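Side-chain contacts in heat-inducible transcription repressor hrcA homolog (PDB 1STZ), which probably represses the class I heat-shock operons grpE-dnaK-dnaJ and groELS by binding DNA, and so prevents their induction: residues A[20-25]-A[60-65]; A[162-167]-A[222-227]. All blocks are in the same frame, centred on the assembly; numbering follows the deposited sequence.

Overall arrangement
Contact 1 and contact 2 lie on opposite sides of the chain's centre, with their own centres about 56 Å apart and their nearest atoms about 41 Å apart, so they report on separate parts of an elongated molecule. Contact 1 comes first along the chain and joins helix 17-33 to helix 52-64 in the N-terminal winged-helix region. Contact 2 follows, joining strand 159-166 of a three-stranded antiparallel sheet to the end of helix 215-224. The chain that holds contact 2 runs between strands 134-138 and 231-234, neighbours in a five-stranded sheet, as expected of an inserted domain. The contacts share no helix or sheet: one belongs to the probable DNA-binding end, the other lies next to a second subunit.

Contact 1. Residues A[20-25]-A[60-65]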
loop_
_atom_site.group_PDB
_atom_site.type_symbol
_atom_site.label_atom_id
_atom_site.label_comp_id
_atom_site.label_asym_id
_atom_site.label_seq_id
_atom_site.Cartn_x
_atom_site.Cartn_y
_atom_site.Cartn_z
ATOM N N ARG A 20 23.189 31.793 4.510
ATOM C CA ARG A 20 22.255 30.962 3.758
ATOM C C ARG A 20 21.941 29.692 4.550
ATOM O O ARG A 20 20.794 29.307 4.669
ATOM C CB ARG A 20 22.833 30.600 2.382
ATOM C CG ARG A 20 22.620 31.658 1.293
ATOM C CD ARG A 20 23.088 31.225 -0.096
ATOM N NE ARG A 20 23.736 32.334 -0.813
ATOM C CZ ARG A 20 23.084 33.349 -1.396
ATOM N NH1 ARG A 20 21.754 33.403 -1.381
ATOM N NH2 ARG A 20 23.766 34.314 -2.008
ATOM N N LYS A 21 22.968 29.059 5.105
ATOM C CA LYS A 21 22.788 27.858 5.905
ATOM C C LYS A 21 22.019 28.172 7.178
ATOM O O LYS A 21 21.153 27.410 7.564
ATOM C CB LYS A 21 24.130 27.215 6.228
ATOM C CG LYS A 21 24.901 26.760 4.981
ATOM C CD LYS A 21 25.259 25.270 5.011
ATOM C CE LYS A 21 26.540 24.981 5.799
ATOM N NZ LYS A 21 27.191 23.691 5.394
ATOM N N VAL A 22 22.297 29.311 7.803
ATOM C CA VAL A 22 21.575 29.710 9.009
ATOM C C VAL A 22 20.073 29.904 8.714
ATOM O O VAL A 22 19.217 29.504 9.502
ATOM C CB VAL A 22 22.155 31.010 9.620
ATOM C CG1 VAL A 22 21.287 31.498 10.768
ATOM C CG2 VAL A 22 23.588 30.791 10.102
ATOM N N LEU A 23 19.758 30.505 7.575
ATOM C CA LEU A 23 18.371 30.739 7.205
ATOM C C LEU A 23 17.690 29.403 6.944
ATOM O O LEU A 23 16.556 29.177 7.346
ATOM C CB LEU A 23 18.301 31.608 5.952
ATOM C CG LEU A 23 17.067 32.482 5.717
ATOM C CD1 LEU A 23 16.804 32.684 4.230
ATOM C CD2 LEU A 23 15.820 32.042 6.432
ATOM N N TYR A 24 18.412 28.521 6.267
ATOM C CA TYR A 24 17.918 27.196 5.951
ATOM C C TYR A 24 17.584 26.416 7.228
ATOM O O TYR A 24 16.519 25.807 7.328
ATOM C CB TYR A 24 18.973 26.464 5.128
ATOM C CG TYR A 24 18.542 25.126 4.644
ATOM C CD1 TYR A 24 19.005 23.972 5.244
ATOM C CD2 TYR A 24 17.667 25.014 3.578
ATOM C CE1 TYR A 24 18.621 22.739 4.790
ATOM C CE2 TYR A 24 17.273 23.787 3.118
ATOM C CZ TYR A 24 17.750 22.657 3.731
ATOM O OH TYR A 24 17.339 21.447 3.278
ATOM N N CYS A 25 18.472 26.465 8.221
ATOM C CA CYS A 25 18.247 25.713 9.459
ATOM C C CYS A 25 17.052 26.249 10.243
ATOM O O CYS A 25 16.264 25.464 10.756
ATOM C CB CYS A 25 19.496 25.692 10.340
ATOM S SG CYS A 25 20.688 24.468 9.767
ATOM N N LYS A 60 20.299 39.097 12.489
ATOM C CA LYS A 60 19.978 40.519 12.363
ATOM C C LYS A 60 19.950 40.890 10.877
ATOM O O LYS A 60 19.038 41.578 10.413
ATOM C CB LYS A 60 21.002 41.383 13.112
ATOM C CG LYS A 60 20.430 42.207 14.279
ATOM C CD LYS A 60 20.210 41.357 15.539
ATOM C CE LYS A 60 18.834 40.680 15.555
ATOM N NZ LYS A 60 18.912 39.208 15.242
ATOM N N LYS A 61 20.953 40.419 10.137
ATOM C CA LYS A 61 21.000 40.620 8.694
ATOM C C LYS A 61 19.808 39.964 7.980
ATOM O O LYS A 61 19.252 40.525 7.046
ATOM C CB LYS A 61 22.319 40.092 8.130
ATOM C CG LYS A 61 22.510 40.351 6.639
ATOM C CD LYS A 61 23.945 40.045 6.205
ATOM C CE LYS A 61 24.287 40.667 4.857
ATOM N NZ LYS A 61 25.695 40.369 4.450
ATOM N N LEU A 62 19.411 38.781 8.431
ATOM C CA LEU A 62 18.304 38.051 7.806
ATOM C C LEU A 62 16.986 38.798 7.995
ATOM O O LEU A 62 16.145 38.856 7.085
ATOM C CB LEU A 62 18.200 36.650 8.398
ATOM C CG LEU A 62 19.288 35.664 7.960
ATOM C CD1 LEU A 62 19.159 34.359 8.740
ATOM C CD2 LEU A 62 19.230 35.406 6.461
ATOM N N GLU A 63 16.816 39.348 9.188
ATOM C CA GLU A 63 15.663 40.166 9.519
ATOM C C GLU A 63 15.674 41.516 8.779
ATOM O O GLU A 63 14.633 41.995 8.341
ATOM C CB GLU A 63 15.631 40.408 11.025
ATOM C CG GLU A 63 14.539 41.363 11.448
ATOM C CD GLU A 63 14.227 41.275 12.921
ATOM O OE1 GLU A 63 13.162 41.788 13.312
ATOM O OE2 GLU A 63 15.044 40.707 13.686
ATOM N N TYR A 64 16.848 42.118 8.638
ATOM C CA TYR A 64 16.986 43.358 7.893
ATOM C C TYR A 64 16.584 43.171 6.420
ATOM O O TYR A 64 16.012 44.078 5.814
ATOM C CB TYR A 64 18.431 43.889 8.020
ATOM C CG TYR A 64 18.685 45.178 7.289
ATOM C CD1 TYR A 64 18.534 46.407 7.923
ATOM C CD2 TYR A 64 19.078 45.172 5.953
ATOM C CE1 TYR A 64 18.774 47.599 7.238
ATOM C CE2 TYR A 64 19.323 46.361 5.258
ATOM C CZ TYR A 64 19.156 47.563 5.904
ATOM O OH TYR A 64 19.389 48.731 5.220
ATOM N N LEU A 65 16.866 41.992 5.858
ATOM C CA LEU A 65 16.549 41.696 4.461
ATOM C C LEU A 65 15.163 41.078 4.284
ATOM O O LEU A 65 14.744 40.805 3.161
ATOM C CB LEU A 65 17.605 40.774 3.860
ATOM C CG LEU A 65 19.018 41.358 3.804
ATOM C CD1 LEU A 65 19.971 40.313 3.240
ATOM C CD2 LEU A 65 19.059 42.634 2.983
#
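Leu62 reaches from helix 52-64 to Leu23 on helix 17-33, and both of its methyl groups rest on the base of that side chain. The tight part is defined by CD2 of Leu62, which approaches CG of Leu23 to 3.7 Å and CB of Leu23 to 3.9 Å. The other methyl, Leu62 CD1, sits 4.0 Å from the backbone CA of Leu23, so the fork meets the helix surface as well as the side chain. CG of Leu62 is anti to its carbonyl carbon (chi1 -73°) and CD1 continues the chain anti to CA (chi2 174°), with CD2 branching off to Leu23 CG. Leu23 CA and Leu62 CA are the nearest pair of CA atoms across the two segments, 7.3 Å apart.

Packing is looser toward Val22, which offers one branch, CG1, at 4.1 Å from Leu62 CD1; Val22 also touches Ile55 and Asp58 farther back on helix 52-64. Ile68 of the short strand 68-69 touches both leucines, while Phe86 from helix 81-94 packs on Leu23 and Leu15 on Leu62. On the solvent side the character changes: Lys60 and Tyr64 are exposed, and Lys60 NZ turns back to hydrogen-bond Arg56 O of its own helix.

In a winged helix-turn-helix, the first and third helices pack against each other in this way, and by that topology helix 52-64 is probably the recognition helix. The three touching residues are buried and wholly aliphatic, which suggests that the helices are held together here by apolar burial and shape, with no directional bond between the two segments.

Contact 2. Residues A[162-167]-A[222-227]; sequences FSILTE and SLIGET
Phe162 projects from strand 159-166 toward the last turn of helix 215-224, and its ring contacts both Leu223 and Ile224. At the root, CB leaves the strand on the helix side, and CG lies anti to the backbone N (chi1 164°), which extends the ring outward from the strand. Moving along the ring, CD2 comes first, 4.0 Å from Leu223 CD1, a methyl that approaches obliquely. CE2 next is 4.2 Å from both Leu223 CB and Ile224 CG1. The tip atom, CZ, makes the closest approach, 3.7 Å to Ile224 CG1, with Ile224 CD1 at 3.9 Å. Ile224 CG1 lies at the ring edge, near its plane, and the two side chains cross at about a right angle.

Two residues along the strand, Ile164 adds a looser touch, its CG2 standing 4.4 Å from Ile224 CG1. Were Phe162 replaced by an alanine, Leu223 and Ile224 would probably lose their main apolar partner on this strand, opening a gap between helix and sheet. Val150, Leu152 and Ile176 from the flanking strands also pack on Phe162. Ser163 points away from the helix and meets Ile161 of the second subunit, while Leu223 touches Leu113 of that subunit. The arrangement is a helix layered on one face of an antiparallel sheet, consistent with the inserted dimerization domain of HrcA.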
loop_
_atom_site.group_PDB
_atom_site.type_symbol
_atom_site.label_atom_id
_atom_site.label_comp_id
_atom_site.label_asym_id
_atom_site.label_seq_id
_atom_site.Cartn_x
_atom_site.Cartn_y
_atom_site.Cartn_z
ATOM N N PHE A 162 -25.259 -0.921 -16.554
ATOM C CA PHE A 162 -25.149 0.160 -17.516
ATOM C C PHE A 162 -23.774 0.788 -17.386
ATOM O O PHE A 162 -23.230 0.864 -16.297
ATOM C CB PHE A 162 -26.242 1.211 -17.266
ATOM C CG PHE A 162 -25.986 2.536 -17.944
ATOM C CD1 PHE A 162 -26.345 2.737 -19.273
ATOM C CD2 PHE A 162 -25.402 3.585 -17.250
ATOM C CE1 PHE A 162 -26.117 3.964 -19.893
ATOM C CE2 PHE A 162 -25.171 4.791 -17.867
ATOM C CZ PHE A 162 -25.529 4.980 -19.193
ATOM N N SER A 163 -23.236 1.264 -18.498
ATOM C CA SER A 163 -22.038 2.093 -18.500
ATOM C C SER A 163 -21.846 2.752 -19.854
ATOM O O SER A 163 -22.538 2.440 -20.812
ATOM C CB SER A 163 -20.786 1.284 -18.145
ATOM O OG SER A 163 -20.675 0.136 -18.964
ATOM N N ILE A 164 -20.934 3.712 -19.917
ATOM C CA ILE A 164 -20.573 4.310 -21.187
ATOM C C ILE A 164 -19.082 4.189 -21.364
ATOM O O ILE A 164 -18.342 4.117 -20.393
ATOM C CB ILE A 164 -21.015 5.787 -21.282
ATOM C CG1 ILE A 164 -20.308 6.646 -20.231
ATOM C CG2 ILE A 164 -22.515 5.896 -21.139
ATOM C CD1 ILE A 164 -20.636 8.117 -20.325
ATOM N N LEU A 165 -18.660 4.178 -22.616
ATOM C CA LEU A 165 -17.255 4.210 -22.964
ATOM C C LEU A 165 -16.940 5.628 -23.380
ATOM O O LEU A 165 -17.696 6.251 -24.109
ATOM C CB LEU A 165 -16.957 3.298 -24.144
ATOM C CG LEU A 165 -15.876 2.261 -23.926
ATOM C CD1 LEU A 165 -14.558 2.951 -23.569
ATOM C CD2 LEU A 165 -16.290 1.253 -22.834
ATOM N N THR A 166 -15.774 6.078 -22.966
ATOM C CA THR A 166 -15.290 7.398 -23.262
ATOM C C THR A 166 -13.823 7.239 -23.706
ATOM O O THR A 166 -13.309 6.145 -23.632
ATOM C CB THR A 166 -15.511 8.173 -21.956
ATOM O OG1 THR A 166 -16.640 9.061 -22.099
ATOM C CG2 THR A 166 -14.358 8.976 -21.531
ATOM N N GLU A 167 -13.156 8.298 -24.175
ATOM C CA GLU A 167 -11.728 8.215 -24.530
ATOM C C GLU A 167 -10.830 7.920 -23.326
ATOM O O GLU A 167 -9.698 7.455 -23.503
ATOM C CB GLU A 167 -11.245 9.476 -25.273
ATOM C CG GLU A 167 -11.197 10.747 -24.427
ATOM C CD GLU A 167 -10.450 11.875 -25.110
ATOM O OE1 GLU A 167 -10.993 13.000 -25.169
ATOM O OE2 GLU A 167 -9.328 11.626 -25.611
ATOM N N SER A 222 -30.617 10.434 -16.180
ATOM C CA SER A 222 -30.206 10.826 -14.823
ATOM C C SER A 222 -28.879 10.192 -14.392
ATOM O O SER A 222 -28.143 10.789 -13.601
ATOM C CB SER A 222 -31.306 10.516 -13.800
ATOM O OG SER A 222 -31.529 9.121 -13.670
ATOM N N LEU A 223 -28.562 9.002 -14.911
ATOM C CA LEU A 223 -27.298 8.336 -14.576
ATOM C C LEU A 223 -26.111 9.009 -15.258
ATOM O O LEU A 223 -25.083 9.222 -14.633
ATOM C CB LEU A 223 -27.326 6.847 -14.942
ATOM C CG LEU A 223 -28.309 5.985 -14.146
ATOM C CD1 LEU A 223 -28.311 4.565 -14.697
ATOM C CD2 LEU A 223 -27.965 6.007 -12.648
ATOM N N ILE A 224 -26.264 9.336 -16.536
ATOM C CA ILE A 224 -25.242 10.063 -17.284
ATOM C C ILE A 224 -25.139 11.485 -16.757
ATOM O O ILE A 224 -24.038 11.999 -16.516
ATOM C CB ILE A 224 -25.577 10.085 -18.790
ATOM C CG1 ILE A 224 -25.470 8.677 -19.369
ATOM C CG2 ILE A 224 -24.632 11.036 -19.538
ATOM C CD1 ILE A 224 -26.172 8.494 -20.663
ATOM N N GLY A 225 -26.300 12.109 -16.575
ATOM C CA GLY A 225 -26.387 13.463 -16.066
ATOM C C GLY A 225 -26.372 13.537 -14.548
ATOM O O GLY A 225 -26.855 14.514 -13.982
ATOM N N GLU A 226 -25.817 12.516 -13.887
ATOM C CA GLU A 226 -25.691 12.517 -12.432
ATOM C C GLU A 226 -24.905 13.760 -12.032
ATOM O O GLU A 226 -23.903 14.089 -12.666
ATOM C CB GLU A 226 -24.998 11.231 -11.926
ATOM C CG GLU A 226 -23.516 11.081 -12.306
ATOM C CD GLU A 226 -22.946 9.668 -12.090
ATOM O OE1 GLU A 226 -23.737 8.690 -12.026
ATOM O OE2 GLU A 226 -21.692 9.518 -12.007
ATOM N N THR A 227 -25.382 14.471 -11.014
ATOM C CA THR A 227 -24.629 15.586 -10.456
ATOM C C THR A 227 -23.241 15.129 -10.009
ATOM O O THR A 227 -23.111 14.346 -9.053
ATOM C CB THR A 227 -25.371 16.213 -9.272
ATOM O OG1 THR A 227 -26.483 16.992 -9.751
ATOM C CG2 THR A 227 -24.458 17.208 -8.525
#